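Local coordinates for coat protein (Sulfolobus turreted icosahedral virus, PDB 2BBD) that builds the capsid shell of an archaeal virus as its major coat protein, probably with a double jelly-roll fold shared with bacterial and eukaryotic viruses, at residues Asn28-Ile33 with Phe123-Val128; Met176-Val181 with Leu314-Gln319; Ala203-Gly208 with Gly281-Thr286. One frame throughout, in Å; residues are numbered along the deposited sequence.

How the contacts relate
From the N terminus, contact 1 comes first: residues 28-33 and 123-128 meet across an 89-residue excursion. It is complete before contact 2 begins, where the loop 176-181 meets 314-319 near helix 317-321. The 132 residues between those segments include all of contact 3, in which 203-208 and 281-286 fasten two connections between the four-stranded and the eight-stranded sheet. Contacts 1 and 2 touch through Pro-124 and Met-127 against Pro-177, which ties the loop after strand 108-123 to the one before strand 182-193, probably at the junction of the two jelly rolls. Tyr-317 and Asp-284 probably share a hydrogen bond between contacts 2 and 3, whereas contacts 1 and 3 stay about 14 Å apart at their nearest atoms.

Contact 1 of 3, residues Asn28-Ile33 with Phe123-Val128; sequences NFIRKI and FPATMV
Ile-30 and Phe-123 form an antiparallel hydrogen-bonded pair: Ile-30 N gives to Phe-123 O over 2.9 Å at an N-H...O angle of 159°, and Phe-123 N returns a more bent bond to Ile-30 O at 3.0 Å. Phe-123 O also takes the weak bond from Ala-125 N that belongs to the inverse gamma turn centred on Pro-124. This turn leads 123-128 into the 3-10 segment 125-127, where Ala-125 and Thr-126 direct CB toward 28-33.

The Phe-29 ring lies with one face on Pro-124. With CG anti to the carbonyl carbon (chi1 -84°) the ring is laid against the proline, and Pro-124 CA sits 3.5 Å from the ring centroid, only 7° off the normal, which meets the geometry of a CH-pi contact; Pro-124 CB covers the CZ end of the same ring. Thr-126 approaches differently, with OG1 in the ring plane at the edge, 3.5 Å from Phe-29 CE2, while its methyl CG2 rests on Asn-28 CA at 3.4 Å. Ala-125 CB meets Ile-30 CD1 at 3.5 Å and also lies against Asn-28 O; Ile-131 is a neighbour of both Ala-125 and Ile-30. Asn-28 points CB away from 123-128, and its ND2 bonds to Tyr-4 OH.

Strand 29-43 is flanked in its sheet by 145-158 and 108-123. Arg-31 and Lys-32, both facing Thr-155, form a classic beta bulge where the chain turns a corner. Strand 108-123 ends in the gamma turn beside strand 29-43, in a five-stranded antiparallel sheet consistent with one of the two jelly rolls.

Contact 2 of 3, residues Met176-Val181 with Leu314-Gln319; sequences MPLATV and LPYYDQ
Tyr-316 reaches across to Met-176 with its phenol end. CG anti to the carbonyl carbon (chi1 -54°) swings the ring toward 176-178, where OH accepts the Met-176 N-H at 2.9 Å and 148°; it is also hydrogen-bonded to Asp-173, so the oxygen is gripped twice. The carbonyl oxygens of Pro-177 and Leu-178 lie at the ring edge, near its plane, and Pro-315 CB sits over one face.

Leu-178 sends CG anti to its N (chi1 -178°), which brings CD1 within 3.9 Å of Tyr-316 CB and against Gln-319 OE1, an acceptor for Ala-172 N. Thr-180 OG1 donates to Pro-177 O at 2.7 Å, across the type I turn 177-180. Thr-180 O approaches Pro-315 CD at 3.0 Å, and the two side chains cross at about a right angle, CG2 against CG. A water donates to Leu-178 O and Thr-180 O and accepts from Tyr-316 N. Val-181 and Leu-314 lie side by side, pointing the same way.

The segments meet at one end of two neighbouring antiparallel strands: 176-181 leads into 182-193 and 314-319 follows 303-313, with Tyr-316 at the N-cap position of helix 317-321. Leu-320 meets Leu-178 and Leu-314.

Contact 3 of 3, residues Ala203-Gly208 with Gly281-Thr286; sequences AYLQPG and GDLDLT
Asp-284 OD1 is gripped twice by Thr-286, the residue whose backbone meets Gly-208 across the contact. Thr-286 N donates to it at 2.8 Å, nearly in line with the C-O bond, which defines an Asx turn, and Thr-286 OG1 donates to it at 2.7 Å on the syn side, somewhat out of the carboxylate plane. The two bonds hold the carboxylate over the turn that ends strand 270-284. Asp-284, whose CB points away from 203-208, probably shares a hydrogen bond through OD2 with Tyr-317 OH. The setting is consistent with the second jelly roll: 203-208 leaves strand 200-204 of a four-stranded sheet for 210-219 in the larger sheet, while 281-286 leaves that larger sheet on the way to 293-299 in the smaller one. Two connections between sheets are thus fastened to each other.

The one hydrogen bond directly across is Gly-208 N to Leu-285 O, 2.8 Å long and nearly straight at 167°. The donor stands 47° above the carbonyl plane, so the bond does not use a lone-pair direction. Pro-207 CA and CB also approach that oxygen, each at 3.3 Å.

Leucines fill the buried side. Leu-285 carries CG anti to the carbonyl carbon (chi1 -58°), a rotamer that brings CD1 to 4.1 Å from Leu-205 CB. Leu-283 differs, with CG anti to N, and crosses Leu-205 at about a right angle; the methyls Leu-205 CD1 and Leu-283 CD2 meet at 4.0 Å. Ile-293 and Tyr-211, from one sheet each, extend this apolar cluster. At the end of the contact Gly-208 CA points a C-H at Thr-286 O, with 3.4 Å between the carbon and the oxygen.

Contact 1 of 3, residues Asn28-Ile33 with Phe123-Val128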
loop_
_atom_site.group_PDB
_atom_site.type_symbol
_atom_site.label_atom_id
_atom_site.label_comp_id
_atom_site.label_asym_id
_atom_site.label_seq_id
_atom_site.Cartn_x
_atom_site.Cartn_y
_atom_site.Cartn_z
ATOM N N ASN A 28 8.130 11.917 18.898
ATOM C CA ASN A 28 7.712 13.171 18.287
ATOM C C ASN A 28 6.677 12.826 17.238
ATOM O O ASN A 28 6.203 11.681 17.169
ATOM C CB ASN A 28 8.897 13.852 17.600
ATOM C CG ASN A 28 9.611 14.838 18.499
ATOM O OD1 ASN A 28 8.988 15.735 19.073
ATOM N ND2 ASN A 28 10.929 14.688 18.619
ATOM N N PHE A 29 6.317 13.817 16.432
ATOM C CA PHE A 29 5.375 13.576 15.354
ATOM C C PHE A 29 6.114 12.640 14.393
ATOM O O PHE A 29 7.345 12.680 14.310
ATOM C CB PHE A 29 5.006 14.891 14.651
ATOM C CG PHE A 29 3.895 15.658 15.331
ATOM C CD1 PHE A 29 3.038 16.468 14.584
ATOM C CD2 PHE A 29 3.703 15.577 16.711
ATOM C CE1 PHE A 29 2.002 17.187 15.202
ATOM C CE2 PHE A 29 2.671 16.292 17.338
ATOM C CZ PHE A 29 1.823 17.096 16.583
ATOM N N ILE A 30 5.370 11.807 13.675
ATOM C CA ILE A 30 5.966 10.845 12.748
ATOM C C ILE A 30 5.549 11.100 11.303
ATOM O O ILE A 30 4.359 11.165 11.002
ATOM C CB ILE A 30 5.551 9.405 13.146
ATOM C CG1 ILE A 30 6.109 9.080 14.539
ATOM C CG2 ILE A 30 6.020 8.400 12.090
ATOM C CD1 ILE A 30 5.516 7.816 15.169
ATOM N N ARG A 31 6.526 11.248 10.416
ATOM C CA ARG A 31 6.237 11.476 9.004
ATOM C C ARG A 31 6.196 10.143 8.257
ATOM O O ARG A 31 5.418 9.968 7.311
ATOM C CB ARG A 31 7.280 12.406 8.390
ATOM C CG ARG A 31 7.236 13.830 8.942
ATOM C CD ARG A 31 8.298 14.668 8.286
ATOM N NE ARG A 31 7.971 14.899 6.883
ATOM C CZ ARG A 31 7.047 15.764 6.477
ATOM N NH1 ARG A 31 6.375 16.478 7.369
ATOM N NH2 ARG A 31 6.781 15.904 5.188
ATOM N N LYS A 32 7.029 9.195 8.676
ATOM C CA LYS A 32 6.999 7.891 8.041
ATOM C C LYS A 32 7.688 6.773 8.815
ATOM O O LYS A 32 8.440 7.007 9.760
ATOM C CB LYS A 32 7.562 7.967 6.613
ATOM C CG LYS A 32 9.068 8.046 6.472
ATOM C CD LYS A 32 9.458 7.888 4.987
ATOM C CE LYS A 32 10.969 7.984 4.753
ATOM N NZ LYS A 32 11.719 6.821 5.309
ATOM N N ILE A 33 7.384 5.548 8.412
ATOM C CA ILE A 33 7.968 4.370 9.017
ATOM C C ILE A 33 8.514 3.494 7.904
ATOM O O ILE A 33 7.827 3.211 6.924
ATOM C CB ILE A 33 6.924 3.562 9.813
ATOM C CG1 ILE A 33 6.405 4.397 10.993
ATOM C CG2 ILE A 33 7.535 2.258 10.291
ATOM C CD1 ILE A 33 5.212 3.761 11.709
ATOM N N PHE A 123 1.772 12.646 11.346
ATOM C CA PHE A 123 1.002 12.081 12.445
ATOM C C PHE A 123 1.417 12.611 13.818
ATOM O O PHE A 123 2.591 12.569 14.183
ATOM C CB PHE A 123 1.156 10.561 12.405
ATOM C CG PHE A 123 0.167 9.826 13.242
ATOM C CD1 PHE A 123 -1.164 9.750 12.859
ATOM C CD2 PHE A 123 0.568 9.199 14.420
ATOM C CE1 PHE A 123 -2.095 9.056 13.641
ATOM C CE2 PHE A 123 -0.350 8.502 15.209
ATOM C CZ PHE A 123 -1.686 8.429 14.818
ATOM N N PRO A 124 0.448 13.119 14.599
ATOM C CA PRO A 124 0.709 13.662 15.939
ATOM C C PRO A 124 0.867 12.521 16.952
ATOM O O PRO A 124 0.051 12.350 17.869
ATOM C CB PRO A 124 -0.524 14.520 16.195
ATOM C CG PRO A 124 -1.619 13.706 15.548
ATOM C CD PRO A 124 -0.983 13.228 14.245
ATOM N N ALA A 125 1.932 11.747 16.773
ATOM C CA ALA A 125 2.203 10.582 17.605
ATOM C C ALA A 125 2.284 10.858 19.101
ATOM O O ALA A 125 1.888 10.024 19.905
ATOM C CB ALA A 125 3.478 9.903 17.129
ATOM N N THR A 126 2.792 12.025 19.475
ATOM C CA THR A 126 2.913 12.371 20.886
ATOM C C THR A 126 1.556 12.652 21.535
ATOM O O THR A 126 1.466 12.832 22.744
ATOM C CB THR A 126 3.819 13.600 21.075
ATOM O OG1 THR A 126 3.280 14.710 20.347
ATOM C CG2 THR A 126 5.223 13.307 20.568
HETATM N N MSE A 127 0.494 12.660 20.736
HETATM C CA MSE A 127 -0.834 12.937 21.264
HETATM C C MSE A 127 -1.763 11.730 21.286
HETATM O O MSE A 127 -2.910 11.825 21.737
HETATM C CB MSE A 127 -1.464 14.082 20.466
HETATM C CG MSE A 127 -0.710 15.397 20.640
HETATM SE SE MSE A 127 -1.483 16.907 19.705
HETATM C CE MSE A 127 -3.018 17.214 20.853
ATOM N N VAL A 128 -1.268 10.591 20.816
ATOM C CA VAL A 128 -2.076 9.376 20.786
ATOM C C VAL A 128 -1.414 8.269 21.603
ATOM O O VAL A 128 -0.276 8.412 22.048
ATOM C CB VAL A 128 -2.281 8.861 19.335
ATOM C CG1 VAL A 128 -2.849 9.967 18.451
ATOM C CG2 VAL A 128 -0.964 8.349 18.779
#

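Contact 2 of 3, residues Met176-Val181 with Leu314-Gln319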
loop_
_atom_site.group_PDB
_atom_site.type_symbol
_atom_site.label_atom_id
_atom_site.label_comp_id
_atom_site.label_asym_id
_atom_site.label_seq_id
_atom_site.Cartn_x
_atom_site.Cartn_y
_atom_site.Cartn_z
HETATM N N MSE A 176 -6.255 16.192 18.500
HETATM C CA MSE A 176 -5.122 16.352 17.591
HETATM C C MSE A 176 -5.076 17.740 16.976
HETATM O O MSE A 176 -6.029 18.509 17.082
HETATM C CB MSE A 176 -5.207 15.355 16.432
HETATM C CG MSE A 176 -5.431 13.908 16.800
HETATM SE SE MSE A 176 -5.484 12.852 15.143
HETATM C CE MSE A 176 -4.751 11.180 15.813
ATOM N N PRO A 177 -3.958 18.077 16.311
ATOM C CA PRO A 177 -3.867 19.398 15.689
ATOM C C PRO A 177 -4.991 19.541 14.664
ATOM O O PRO A 177 -5.415 18.554 14.050
ATOM C CB PRO A 177 -2.486 19.378 15.036
ATOM C CG PRO A 177 -1.699 18.499 15.954
ATOM C CD PRO A 177 -2.663 17.374 16.254
ATOM N N LEU A 178 -5.476 20.769 14.491
ATOM C CA LEU A 178 -6.547 21.058 13.543
ATOM C C LEU A 178 -6.153 20.683 12.115
ATOM O O LEU A 178 -6.947 20.096 11.385
ATOM C CB LEU A 178 -6.900 22.549 13.591
ATOM C CG LEU A 178 -8.042 23.037 12.694
ATOM C CD1 LEU A 178 -9.373 22.518 13.236
ATOM C CD2 LEU A 178 -8.047 24.569 12.660
ATOM N N ALA A 179 -4.927 21.032 11.728
ATOM C CA ALA A 179 -4.420 20.762 10.382
ATOM C C ALA A 179 -3.924 19.329 10.181
ATOM O O ALA A 179 -2.991 19.088 9.407
ATOM C CB ALA A 179 -3.291 21.742 10.052
ATOM N N THR A 180 -4.551 18.376 10.856
ATOM C CA THR A 180 -4.135 16.989 10.744
ATOM C C THR A 180 -4.713 16.226 9.549
ATOM O O THR A 180 -5.924 16.229 9.313
ATOM C CB THR A 180 -4.484 16.201 12.032
ATOM O OG1 THR A 180 -3.670 16.669 13.116
ATOM C CG2 THR A 180 -4.246 14.696 11.827
ATOM N N VAL A 181 -3.824 15.575 8.805
ATOM C CA VAL A 181 -4.207 14.746 7.674
ATOM C C VAL A 181 -3.831 13.314 8.065
ATOM O O VAL A 181 -2.656 13.006 8.259
ATOM C CB VAL A 181 -3.446 15.126 6.378
ATOM C CG1 VAL A 181 -3.866 14.200 5.245
ATOM C CG2 VAL A 181 -3.735 16.573 6.004
ATOM N N LEU A 314 -9.521 13.840 6.958
ATOM C CA LEU A 314 -9.273 15.013 7.792
ATOM C C LEU A 314 -10.169 14.843 9.009
ATOM O O LEU A 314 -11.391 14.925 8.904
ATOM C CB LEU A 314 -9.654 16.300 7.065
ATOM C CG LEU A 314 -9.039 16.541 5.688
ATOM C CD1 LEU A 314 -9.318 17.986 5.292
ATOM C CD2 LEU A 314 -7.544 16.285 5.710
ATOM N N PRO A 315 -9.573 14.591 10.180
ATOM C CA PRO A 315 -10.374 14.409 11.393
ATOM C C PRO A 315 -11.244 15.618 11.754
ATOM O O PRO A 315 -12.256 15.476 12.428
ATOM C CB PRO A 315 -9.321 14.084 12.453
ATOM C CG PRO A 315 -8.118 14.834 11.973
ATOM C CD PRO A 315 -8.132 14.564 10.485
ATOM N N TYR A 316 -10.854 16.794 11.280
ATOM C CA TYR A 316 -11.591 18.025 11.548
ATOM C C TYR A 316 -12.013 18.675 10.231
ATOM O O TYR A 316 -12.021 19.902 10.101
ATOM C CB TYR A 316 -10.711 18.992 12.347
ATOM C CG TYR A 316 -10.165 18.374 13.611
ATOM C CD1 TYR A 316 -8.794 18.160 13.774
ATOM C CD2 TYR A 316 -11.022 17.947 14.624
ATOM C CE1 TYR A 316 -8.294 17.530 14.914
ATOM C CE2 TYR A 316 -10.532 17.317 15.765
ATOM C CZ TYR A 316 -9.169 17.111 15.901
ATOM O OH TYR A 316 -8.694 16.472 17.023
ATOM N N TYR A 317 -12.352 17.830 9.260
ATOM C CA TYR A 317 -12.776 18.256 7.927
ATOM C C TYR A 317 -13.700 19.477 7.962
ATOM O O TYR A 317 -13.381 20.524 7.406
ATOM C CB TYR A 317 -13.500 17.098 7.237
ATOM C CG TYR A 317 -13.879 17.370 5.799
ATOM C CD1 TYR A 317 -12.952 17.202 4.771
ATOM C CD2 TYR A 317 -15.168 17.795 5.466
ATOM C CE1 TYR A 317 -13.298 17.445 3.447
ATOM C CE2 TYR A 317 -15.522 18.042 4.141
ATOM C CZ TYR A 317 -14.582 17.865 3.141
ATOM O OH TYR A 317 -14.920 18.098 1.831
ATOM N N ASP A 318 -14.844 19.319 8.618
ATOM C CA ASP A 318 -15.840 20.379 8.735
ATOM C C ASP A 318 -15.261 21.710 9.209
ATOM O O ASP A 318 -15.360 22.714 8.501
ATOM C CB ASP A 318 -16.968 19.920 9.663
ATOM C CG ASP A 318 -17.760 18.771 9.073
ATOM O OD1 ASP A 318 -18.482 18.083 9.822
ATOM O OD2 ASP A 318 -17.662 18.559 7.845
ATOM N N GLN A 319 -14.657 21.724 10.394
ATOM C CA GLN A 319 -14.057 22.946 10.916
ATOM C C GLN A 319 -13.215 23.653 9.854
ATOM O O GLN A 319 -13.369 24.856 9.634
ATOM C CB GLN A 319 -13.183 22.642 12.140
ATOM C CG GLN A 319 -13.957 22.239 13.383
ATOM C CD GLN A 319 -13.093 22.246 14.635
ATOM O OE1 GLN A 319 -12.199 21.414 14.797
ATOM N NE2 GLN A 319 -13.353 23.197 15.526
HETATM O O HOH W 1 -8.159 17.770 10.116
#

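Contact 3 of 3, residues Ala203-Gly208 with Gly281-Thr286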
loop_
_atom_site.group_PDB
_atom_site.type_symbol
_atom_site.label_atom_id
_atom_site.label_comp_id
_atom_site.label_asym_id
_atom_site.label_seq_id
_atom_site.Cartn_x
_atom_site.Cartn_y
_atom_site.Cartn_z
ATOM N N ALA A 203 -16.239 -3.066 -7.562
ATOM C CA ALA A 203 -16.632 -2.588 -6.237
ATOM C C ALA A 203 -16.984 -1.105 -6.241
ATOM O O ALA A 203 -16.726 -0.394 -7.214
ATOM C CB ALA A 203 -15.497 -2.836 -5.229
ATOM N N TYR A 204 -17.580 -0.648 -5.141
ATOM C CA TYR A 204 -17.927 0.764 -4.970
ATOM C C TYR A 204 -16.883 1.352 -4.037
ATOM O O TYR A 204 -16.374 0.657 -3.158
ATOM C CB TYR A 204 -19.301 0.923 -4.312
ATOM C CG TYR A 204 -20.473 0.476 -5.159
ATOM C CD1 TYR A 204 -20.899 1.226 -6.258
ATOM C CD2 TYR A 204 -21.157 -0.700 -4.856
ATOM C CE1 TYR A 204 -21.984 0.807 -7.037
ATOM C CE2 TYR A 204 -22.233 -1.124 -5.619
ATOM C CZ TYR A 204 -22.642 -0.372 -6.708
ATOM O OH TYR A 204 -23.698 -0.824 -7.470
ATOM N N LEU A 205 -16.538 2.616 -4.241
ATOM C CA LEU A 205 -15.580 3.264 -3.352
ATOM C C LEU A 205 -16.405 3.756 -2.171
ATOM O O LEU A 205 -17.431 4.407 -2.361
ATOM C CB LEU A 205 -14.915 4.468 -4.021
ATOM C CG LEU A 205 -14.268 4.318 -5.397
ATOM C CD1 LEU A 205 -13.266 5.447 -5.574
ATOM C CD2 LEU A 205 -13.586 2.970 -5.533
ATOM N N GLN A 206 -15.980 3.443 -0.956
ATOM C CA GLN A 206 -16.732 3.898 0.202
ATOM C C GLN A 206 -16.481 5.367 0.463
ATOM O O GLN A 206 -15.389 5.876 0.226
ATOM C CB GLN A 206 -16.355 3.096 1.439
ATOM C CG GLN A 206 -14.894 3.173 1.785
ATOM C CD GLN A 206 -14.560 2.348 3.009
ATOM O OE1 GLN A 206 -14.897 2.719 4.137
ATOM N NE2 GLN A 206 -13.907 1.211 2.792
ATOM N N PRO A 207 -17.504 6.080 0.940
ATOM C CA PRO A 207 -17.346 7.503 1.228
ATOM C C PRO A 207 -16.684 7.639 2.602
ATOM O O PRO A 207 -16.430 6.638 3.269
ATOM C CB PRO A 207 -18.783 8.005 1.223
ATOM C CG PRO A 207 -19.512 6.857 1.849
ATOM C CD PRO A 207 -18.898 5.650 1.150
ATOM N N GLY A 208 -16.404 8.868 3.017
ATOM C CA GLY A 208 -15.785 9.085 4.312
ATOM C C GLY A 208 -14.279 9.262 4.234
ATOM O O GLY A 208 -13.593 9.316 5.258
ATOM N N GLY A 281 -8.107 17.782 -8.648
ATOM C CA GLY A 281 -7.593 17.490 -7.320
ATOM C C GLY A 281 -7.947 16.050 -7.001
ATOM O O GLY A 281 -8.371 15.313 -7.891
ATOM N N ASP A 282 -7.793 15.640 -5.745
ATOM C CA ASP A 282 -8.111 14.270 -5.364
ATOM C C ASP A 282 -9.614 14.091 -5.276
ATOM O O ASP A 282 -10.360 15.061 -5.165
ATOM C CB ASP A 282 -7.490 13.916 -4.010
ATOM C CG ASP A 282 -5.988 14.068 -3.999
ATOM O OD1 ASP A 282 -5.333 13.657 -4.980
ATOM O OD2 ASP A 282 -5.461 14.591 -2.996
ATOM N N LEU A 283 -10.049 12.839 -5.312
ATOM C CA LEU A 283 -11.463 12.515 -5.238
ATOM C C LEU A 283 -11.927 12.557 -3.784
ATOM O O LEU A 283 -11.698 11.617 -3.019
ATOM C CB LEU A 283 -11.704 11.124 -5.825
ATOM C CG LEU A 283 -13.158 10.684 -5.941
ATOM C CD1 LEU A 283 -13.915 11.688 -6.805
ATOM C CD2 LEU A 283 -13.225 9.291 -6.550
ATOM N N ASP A 284 -12.589 13.646 -3.410
ATOM C CA ASP A 284 -13.065 13.822 -2.043
ATOM C C ASP A 284 -14.470 13.285 -1.823
ATOM O O ASP A 284 -15.455 13.894 -2.234
ATOM C CB ASP A 284 -13.009 15.306 -1.668
ATOM C CG ASP A 284 -13.571 15.589 -0.284
ATOM O OD1 ASP A 284 -13.962 14.638 0.424
ATOM O OD2 ASP A 284 -13.617 16.776 0.101
ATOM N N LEU A 285 -14.560 12.145 -1.151
ATOM C CA LEU A 285 -15.849 11.539 -0.879
ATOM C C LEU A 285 -16.191 11.592 0.607
ATOM O O LEU A 285 -16.997 10.794 1.088
ATOM C CB LEU A 285 -15.853 10.088 -1.358
ATOM C CG LEU A 285 -15.550 9.846 -2.842
ATOM C CD1 LEU A 285 -15.811 8.380 -3.151
ATOM C CD2 LEU A 285 -16.424 10.732 -3.736
ATOM N N THR A 286 -15.586 12.538 1.325
ATOM C CA THR A 286 -15.815 12.672 2.763
ATOM C C THR A 286 -17.289 12.639 3.164
ATOM O O THR A 286 -17.660 11.947 4.111
ATOM C CB THR A 286 -15.194 13.968 3.315
ATOM O OG1 THR A 286 -13.797 14.002 2.997
ATOM C CG2 THR A 286 -15.354 14.032 4.831
#